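Local coordinates for odorant-binding protein 1F (Rattus norvegicus, PDB 3FIQ) that probably binds a wide variety of chemical odorants as a secreted lipocalin of the nasal epithelium, at residues 56-60 with 61-65; 134-138 with 139-143. One frame throughout, in Å; residues are numbered along the deposited sequence. Where two conformers were deposited one is given.

Contact 1: residues 56-60 with 61-65; sequences NVKLD and SECQT. With EDO (1,2-ethanediol), chain C.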
ATOM      1  N   ASN A  56       5.601   0.544  -9.022  1.00  6.20           N
ATOM      2  CA  ASN A  56       6.980   0.206  -9.335  1.00  6.47           C
ATOM      3  C   ASN A  56       7.684  -0.313  -8.120  1.00  6.52           C
ATOM      4  O   ASN A  56       7.417   0.094  -6.996  1.00  6.42           O
ATOM      5  CB  ASN A  56       7.770   1.423  -9.920  1.00  6.75           C
ATOM      6  CG  ASN A  56       7.403   1.654 -11.339  1.00 10.28           C
ATOM      7  OD1 ASN A  56       7.891   0.928 -12.239  1.00  9.53           O
ATOM      8  ND2 ASN A  56       6.515   2.572 -11.563  1.00  6.99           N
ATOM      9  N   VAL A  57       8.704  -1.150  -8.356  1.00  6.75           N
ATOM     10  CA  VAL A  57       9.705  -1.454  -7.356  1.00  6.95           C
ATOM     11  C   VAL A  57      10.989  -1.048  -8.002  1.00  8.86           C
ATOM     12  O   VAL A  57      11.103  -1.019  -9.213  1.00  8.80           O
ATOM     13  CB  VAL A  57       9.750  -2.971  -6.903  1.00  8.71           C
ATOM     14  CG1 VAL A  57       8.474  -3.353  -6.209  1.00  9.13           C
ATOM     15  CG2 VAL A  57      10.138  -3.903  -8.023  1.00 11.32           C
ATOM     16  N   LYS A  58      11.963  -0.652  -7.213  1.00  7.63           N
ATOM     17  CA  LYS A  58      13.231  -0.303  -7.758  1.00  8.09           C
ATOM     18  C   LYS A  58      14.079  -1.542  -7.740  1.00 11.43           C
ATOM     19  O   LYS A  58      14.153  -2.238  -6.717  1.00 13.80           O
ATOM     20  CB  LYS A  58      13.907   0.772  -6.940  1.00 13.72           C
ATOM     21  CG  LYS A  58      13.231   2.076  -6.875  1.00 14.98           C
ATOM     22  CD  LYS A  58      13.120   2.789  -8.193  1.00 23.79           C
ATOM     23  CE  LYS A  58      14.431   2.830  -9.015  1.00 33.46           C
ATOM     24  NZ  LYS A  58      15.445   3.938  -8.731  1.00 39.39           N
ATOM     25  N   LEU A  59      14.697  -1.838  -8.899  1.00  9.60           N
ATOM     26  CA  LEU A  59      15.535  -3.030  -9.013  1.00 10.75           C
ATOM     27  C   LEU A  59      16.776  -2.558  -9.732  1.00 10.42           C
ATOM     28  O   LEU A  59      16.711  -2.069 -10.855  1.00 11.20           O
ATOM     29  CB  LEU A  59      14.877  -4.167  -9.790  1.00 12.43           C
ATOM     30  CG  LEU A  59      15.748  -5.369 -10.050  1.00 13.83           C
ATOM     31  CD1 LEU A  59      15.890  -6.114  -8.742  1.00 11.62           C
ATOM     32  CD2 LEU A  59      14.976  -6.208 -11.076  1.00 21.46           C
ATOM     33  N   ASP A  60      17.923  -2.718  -9.082  1.00 11.98           N
ATOM     34  CA  ASP A  60      19.106  -1.933  -9.388  1.00 15.01           C
ATOM     35  C   ASP A  60      18.727  -0.432  -9.416  1.00 13.83           C
ATOM     36  O   ASP A  60      18.019   0.081  -8.525  1.00 20.55           O
ATOM     37  CB  ASP A  60      19.787  -2.473 -10.629  1.00 19.94           C
ATOM     38  CG  ASP A  60      19.998  -4.009 -10.562  1.00 21.95           C
ATOM     39  OD1 ASP A  60      20.499  -4.517  -9.520  1.00 22.17           O
ATOM     40  OD2 ASP A  60      19.552  -4.747 -11.472  1.00 23.63           O
ATOM     41  N   SER A  61      19.076   0.269 -10.443  1.00 18.96           N
ATOM     42  CA  SER A  61      18.710   1.652 -10.407  1.00 20.01           C
ATOM     43  C   SER A  61      17.433   1.918 -11.135  1.00 19.86           C
ATOM     44  O   SER A  61      17.077   3.089 -11.278  1.00 23.69           O
ATOM     45  CB  SER A  61      19.757   2.465 -11.075  1.00 15.07           C
ATOM     46  OG  SER A  61      20.036   2.004 -12.386  1.00 20.41           O
ATOM     47  N   GLU A  62      16.751   0.867 -11.593  1.00 12.81           N
ATOM     48  CA  GLU A  62      15.707   1.055 -12.591  1.00 13.18           C
ATOM     49  C   GLU A  62      14.337   0.872 -11.957  1.00 11.07           C
ATOM     50  O   GLU A  62      14.201   0.299 -10.880  1.00 12.89           O
ATOM     51  CB  GLU A  62      15.810   0.053 -13.730  1.00 13.05           C
ATOM     52  CG  GLU A  62      17.094   0.100 -14.533  1.00 24.23           C
ATOM     53  CD  GLU A  62      16.903   0.819 -15.853  1.00 31.61           C
ATOM     54  OE1 GLU A  62      16.052   1.728 -15.927  1.00 28.15           O
ATOM     55  OE2 GLU A  62      17.621   0.483 -16.808  1.00 44.72           O
ATOM     56  N   CYS A  63      13.296   1.266 -12.699  1.00 11.93           N
ATOM     57  CA  CYS A  63      11.966   1.058 -12.315  1.00  9.64           C
ATOM     58  C   CYS A  63      11.430  -0.211 -12.945  1.00 12.01           C
ATOM     59  O   CYS A  63      11.518  -0.399 -14.168  1.00 12.30           O
ATOM     60  CB  CYS A  63      11.088   2.213 -12.780  1.00 11.95           C
ATOM     61  SG  CYS A  63      11.669   3.811 -12.216  1.00 18.96           S
ATOM     62  N   GLN A  64      10.969  -1.129 -12.100  1.00  7.69           N
ATOM     63  CA  GLN A  64      10.340  -2.362 -12.562  1.00  7.54           C
ATOM     64  C   GLN A  64       8.883  -2.254 -12.265  1.00  7.12           C
ATOM     65  O   GLN A  64       8.439  -2.234 -11.116  1.00  6.89           O
ATOM     66  CB  GLN A  64      10.932  -3.551 -11.876  1.00  8.23           C
ATOM     67  CG  GLN A  64      10.387  -4.877 -12.323  1.00 11.31           C
ATOM     68  CD  GLN A  64      10.880  -6.108 -11.496  1.00 15.30           C
ATOM     69  OE1 GLN A  64      10.571  -6.281 -10.289  1.00 18.03           O
ATOM     70  NE2 GLN A  64      11.662  -6.984 -12.174  1.00 18.16           N
ATOM     71  N   THR A  65       8.072  -2.128 -13.326  1.00  7.06           N
ATOM     72  CA  THR A  65       6.654  -1.857 -13.154  1.00  6.74           C
ATOM     73  C   THR A  65       5.874  -3.167 -13.016  1.00  6.57           C
ATOM     74  O   THR A  65       6.087  -4.128 -13.752  1.00  8.25           O
ATOM     75  CB  THR A  65       6.105  -1.064 -14.357  1.00  6.82           C
ATOM     76  OG1 THR A  65       6.830   0.150 -14.535  1.00  7.63           O
ATOM     77  CG2 THR A  65       4.697  -0.615 -14.087  1.00 10.39           C
TER
HETATM   78  C1  EDO C 158      18.518  -2.628  -4.221  1.00 19.80           C
HETATM   79  O1  EDO C 158      18.185  -3.811  -3.462  1.00 15.25           O
HETATM   80  C2  EDO C 158      17.733  -2.473  -5.518  1.00 17.92           C
HETATM   81  O2  EDO C 158      17.701  -3.661  -6.364  1.00 11.33           O

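Contact 2: residues 134-138 with 139-143; sequences KLAEE and YNIPN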
ATOM      1  N   LYS A 134      -0.375   5.603  15.578  1.00  9.94           N
ATOM      2  CA  LYS A 134      -1.331   4.969  16.443  1.00 12.42           C
ATOM      3  C   LYS A 134      -1.870   3.703  15.819  1.00 14.75           C
ATOM      4  O   LYS A 134      -1.986   2.696  16.491  1.00 15.25           O
ATOM      5  CB  LYS A 134      -2.442   5.943  16.816  1.00 26.45           C
ATOM      6  CG  LYS A 134      -2.054   6.943  17.921  1.00 34.80           C
ATOM      7  CD  LYS A 134      -1.674   6.250  19.267  1.00 47.93           C
ATOM      8  CE  LYS A 134      -1.646   7.255  20.456  1.00 52.90           C
ATOM      9  NZ  LYS A 134      -1.067   6.697  21.717  1.00 51.89           N
ATOM     10  N   LEU A 135      -2.120   3.727  14.520  1.00 12.52           N
ATOM     11  CA  LEU A 135      -2.613   2.575  13.810  1.00 12.76           C
ATOM     12  C   LEU A 135      -1.598   1.431  13.780  1.00 11.40           C
ATOM     13  O   LEU A 135      -1.981   0.262  13.951  1.00 12.70           O
ATOM     14  CB  LEU A 135      -2.976   2.933  12.371  1.00 12.52           C
ATOM     15  CG  LEU A 135      -4.310   3.631  12.349  1.00 13.61           C
ATOM     16  CD1 LEU A 135      -4.394   4.308  10.943  1.00 16.59           C
ATOM     17  CD2 LEU A 135      -5.488   2.679  12.640  1.00 16.78           C
ATOM     18  N   ALA A 136      -0.324   1.759  13.540  1.00 10.79           N
ATOM     19  CA  ALA A 136       0.708   0.789  13.536  1.00 10.60           C
ATOM     20  C   ALA A 136       0.689   0.108  14.936  1.00 12.03           C
ATOM     21  O   ALA A 136       0.830  -1.095  15.021  1.00 13.80           O
ATOM     22  CB  ALA A 136       2.101   1.444  13.203  1.00 10.21           C
ATOM     23  N   GLU A 137       0.606   0.863  16.018  1.00 14.17           N
ATOM     24  CA  GLU A 137       0.573   0.263  17.373  1.00 14.52           C
ATOM     25  C   GLU A 137      -0.586  -0.693  17.506  1.00 15.96           C
ATOM     26  O   GLU A 137      -0.448  -1.791  18.006  1.00 18.70           O
ATOM     27  CB  GLU A 137       0.521   1.353  18.459  1.00 17.59           C
ATOM     28  CG  GLU A 137       1.836   2.070  18.567  1.00 15.97           C
ATOM     29  CD  GLU A 137       1.817   3.383  19.425  1.00 38.19           C
ATOM     30  OE1 GLU A 137       0.725   3.843  19.867  1.00 35.11           O
ATOM     31  OE2 GLU A 137       2.927   3.962  19.640  1.00 34.91           O
ATOM     32  N   GLU A 138      -1.720  -0.239  17.026  1.00 13.14           N
ATOM     33  CA  GLU A 138      -2.917  -1.025  17.111  1.00 15.83           C
ATOM     34  C   GLU A 138      -2.785  -2.327  16.351  1.00 15.62           C
ATOM     35  O   GLU A 138      -3.335  -3.348  16.815  1.00 17.62           O
ATOM     36  CB  GLU A 138      -4.134  -0.252  16.608  1.00 20.41           C
ATOM     37  CG  GLU A 138      -4.629   0.900  17.451  1.00 36.26           C
ATOM     38  CD  GLU A 138      -5.736   1.632  16.708  1.00 45.19           C
ATOM     39  OE1 GLU A 138      -6.427   0.949  15.901  1.00 44.09           O
ATOM     40  OE2 GLU A 138      -5.916   2.859  16.919  1.00 52.40           O
ATOM     41  N   TYR A 139      -2.061  -2.310  15.242  1.00 15.58           N
ATOM     42  CA  TYR A 139      -1.894  -3.474  14.369  1.00 15.56           C
ATOM     43  C   TYR A 139      -0.581  -4.241  14.698  1.00 16.80           C
ATOM     44  O   TYR A 139      -0.154  -5.138  13.973  1.00 17.92           O
ATOM     45  CB  TYR A 139      -2.108  -3.055  12.842  1.00 18.19           C
ATOM     46  CG  TYR A 139      -3.562  -2.784  12.464  1.00 17.65           C
ATOM     47  CD1 TYR A 139      -4.165  -1.572  12.698  1.00 19.35           C
ATOM     48  CD2 TYR A 139      -4.401  -3.819  12.007  1.00 23.02           C
ATOM     49  CE1 TYR A 139      -5.542  -1.355  12.464  1.00 18.78           C
ATOM     50  CE2 TYR A 139      -5.750  -3.584  11.730  1.00 22.85           C
ATOM     51  CZ  TYR A 139      -6.317  -2.380  11.980  1.00 26.45           C
ATOM     52  OH  TYR A 139      -7.680  -2.189  11.751  1.00 28.37           O
ATOM     53  N   ASN A 140       0.032  -3.965  15.847  1.00 14.15           N
ATOM     54  CA  ASN A 140       1.216  -4.693  16.260  0.70 18.38           C
ATOM     55  C   ASN A 140       2.383  -4.580  15.245  1.00 13.23           C
ATOM     56  O   ASN A 140       3.124  -5.538  15.002  1.00 15.77           O
ATOM     57  CB  ASN A 140       0.823  -6.152  16.569  0.70 19.79           C
ATOM     58  CG  ASN A 140       1.880  -6.906  17.363  0.70 23.58           C
ATOM     59  OD1 ASN A 140       2.517  -6.371  18.290  0.70 29.03           O
ATOM     60  ND2 ASN A 140       2.054  -8.195  17.019  0.70 22.69           N
ATOM     61  N   ILE A 141       2.557  -3.392  14.673  1.00 11.63           N
ATOM     62  CA  ILE A 141       3.589  -3.101  13.706  1.00  8.75           C
ATOM     63  C   ILE A 141       4.532  -2.050  14.301  1.00 10.52           C
ATOM     64  O   ILE A 141       4.053  -1.024  14.780  1.00 12.50           O
ATOM     65  CB  ILE A 141       3.009  -2.540  12.396  1.00 10.88           C
ATOM     66  CG1 ILE A 141       2.167  -3.596  11.653  1.00  9.34           C
ATOM     67  CG2 ILE A 141       4.154  -2.054  11.535  1.00 12.52           C
ATOM     68  CD1 ILE A 141       1.251  -2.998  10.565  1.00  9.55           C
ATOM     69  N   PRO A 142       5.846  -2.345  14.401  1.00 13.13           N
ATOM     70  CA  PRO A 142       6.792  -1.422  15.016  1.00 11.03           C
ATOM     71  C   PRO A 142       6.949  -0.149  14.230  1.00 10.80           C
ATOM     72  O   PRO A 142       7.279  -0.184  13.051  1.00 10.62           O
ATOM     73  CB  PRO A 142       8.120  -2.246  15.069  1.00 11.30           C
ATOM     74  CG  PRO A 142       7.715  -3.644  14.921  1.00 17.14           C
ATOM     75  CD  PRO A 142       6.540  -3.576  13.985  1.00 15.28           C
ATOM     76  N   ASN A 143       6.747   1.016  14.857  1.00 10.26           N
ATOM     77  CA  ASN A 143       6.911   2.286  14.130  1.00  8.73           C
ATOM     78  C   ASN A 143       8.320   2.575  13.708  1.00 11.05           C
ATOM     79  O   ASN A 143       8.545   3.379  12.775  1.00  9.52           O
ATOM     80  CB  ASN A 143       6.375   3.450  14.981  1.00 13.50           C
ATOM     81  CG  ASN A 143       4.909   3.611  14.844  1.00 14.19           C
ATOM     82  OD1 ASN A 143       4.392   3.735  13.717  1.00 14.53           O
ATOM     83  ND2 ASN A 143       4.206   3.584  15.960  1.00 14.75           N
TER
HETATM   84  O   HOH W   1       5.203   3.310  18.722  1.00 19.62           O

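Contact 1: residues 56-60 with 61-65
Gln64 and Val57, a hydrogen-bonded antiparallel pair, lie side by side and point the same way: the amide oxygen OE1 of Gln64 comes 3.3 Å from CG2 of Val57. The glutamine keeps CG anti to its own nitrogen (chi1 -178°) and stays extended at chi2, which carries its amide out past the valine to meet Leu59 obliquely; there NE2 of Gln64 is 3.6 Å from CD2 of Leu59. The same OE1 is hydrogen-bonded to NE2 of His66, which probably fixes the rotation of the amide. Val57, Leu59, Glu62 and Gln64 thus share one face of the hairpin.

Lys58 belongs to the other face, with Asn56, Cys63 and Thr65. Its chain is bent at chi2, chi3 and chi4, folding back over the partner strand, where CE of Lys58 lies 3.2 Å from O of Glu62. The ammonium NZ of Lys58 then bonds O of Ser61 at 3.1 Å, approaching from above the carbonyl plane, 71° out of it, and not along a lone pair.

Backbone bonds set the register. The N of Gln64 reaches O of Val57 at 2.9 Å almost in line with the carbonyl, and Leu59 and Glu62 exchange two bonds across a type II' turn. Asp60 takes positive phi (50°) at its first corner, and its N donates to O2 of an ethanediol at 2.9 Å, probably a crystallisation additive.

The contact is the surface end of the hairpin of strands 50-59 and 62-72 in the lipocalin barrel. Asn56 and Lys58 also touch strand 38-44, while Cys63 is joined by a disulfide to Cys155 of the C-terminal tail, which lies over this face.

Contact 2: residues 134-138 with 139-143
Tyr139 lays its ring alongside Leu135, the two side chains pointing the same way, with CE1 of Tyr139 4.0 Å from CD2 of Leu135. The backbone O of Leu135, which accepts the N-H of Tyr139, sits in the ring plane at the edge, 3.1 Å from CD1 of Tyr139. With chi1 at -73°, CG of Tyr139 stands beside its own nitrogen, which sends the ring outward, roughly across the helix axis, beside Leu135. An alanine here would remove the ring, and Leu135 and His101, whose imidazole also meets it, would probably lose their shared aromatic partner.

The backbone geometry is that of a Schellman motif. Ile141 N bonds Ala136 O at 2.9 Å and is nearly straight (167°), Asn140 N bonds Glu137 O at 3.1 Å from above the carbonyl plane, and Asn140 has the positive phi (59°) of the C-prime residue. The reversal sets CB of Ile141 4.2 Å from CB of Ala136.

Asn143 then comes back alongside the helix, placing OD1 of Asn143 3.3 Å from CB of Ala136. The Asn143 and Glu137 side chains cross at about a right angle; ND2 of Asn143 bonds the carbonyl oxygen of Arg133, and a water bridges it to OE2 of Glu137.

Helix 126-138 thus ends against the barrel, where Leu135 touches Ile115 and Ile141 touches Asn113 and Ile115 of strand 111-119, before the chain continues toward strand 147-148.

How the contacts relate
Followed from the N terminus, the chain first reaches contact 1, where strand 50-59 turns directly into strand 62-72 and closes a tight hairpin. Further strands of the barrel, through strand 111-119, come next, and helix 126-138 follows before contact 2 closes its own short reversal at the helix end. The two are in series, neither nested nor crossed, with centres 28 Å apart and nearest atoms about 18 Å apart. Contact 1 joins adjacent strands within the sheet; contact 2 joins the helix to the loop leading to strand 147-148. Beyond that strand, the chain returns to 61-65 through the disulfide Cys63-Cys155.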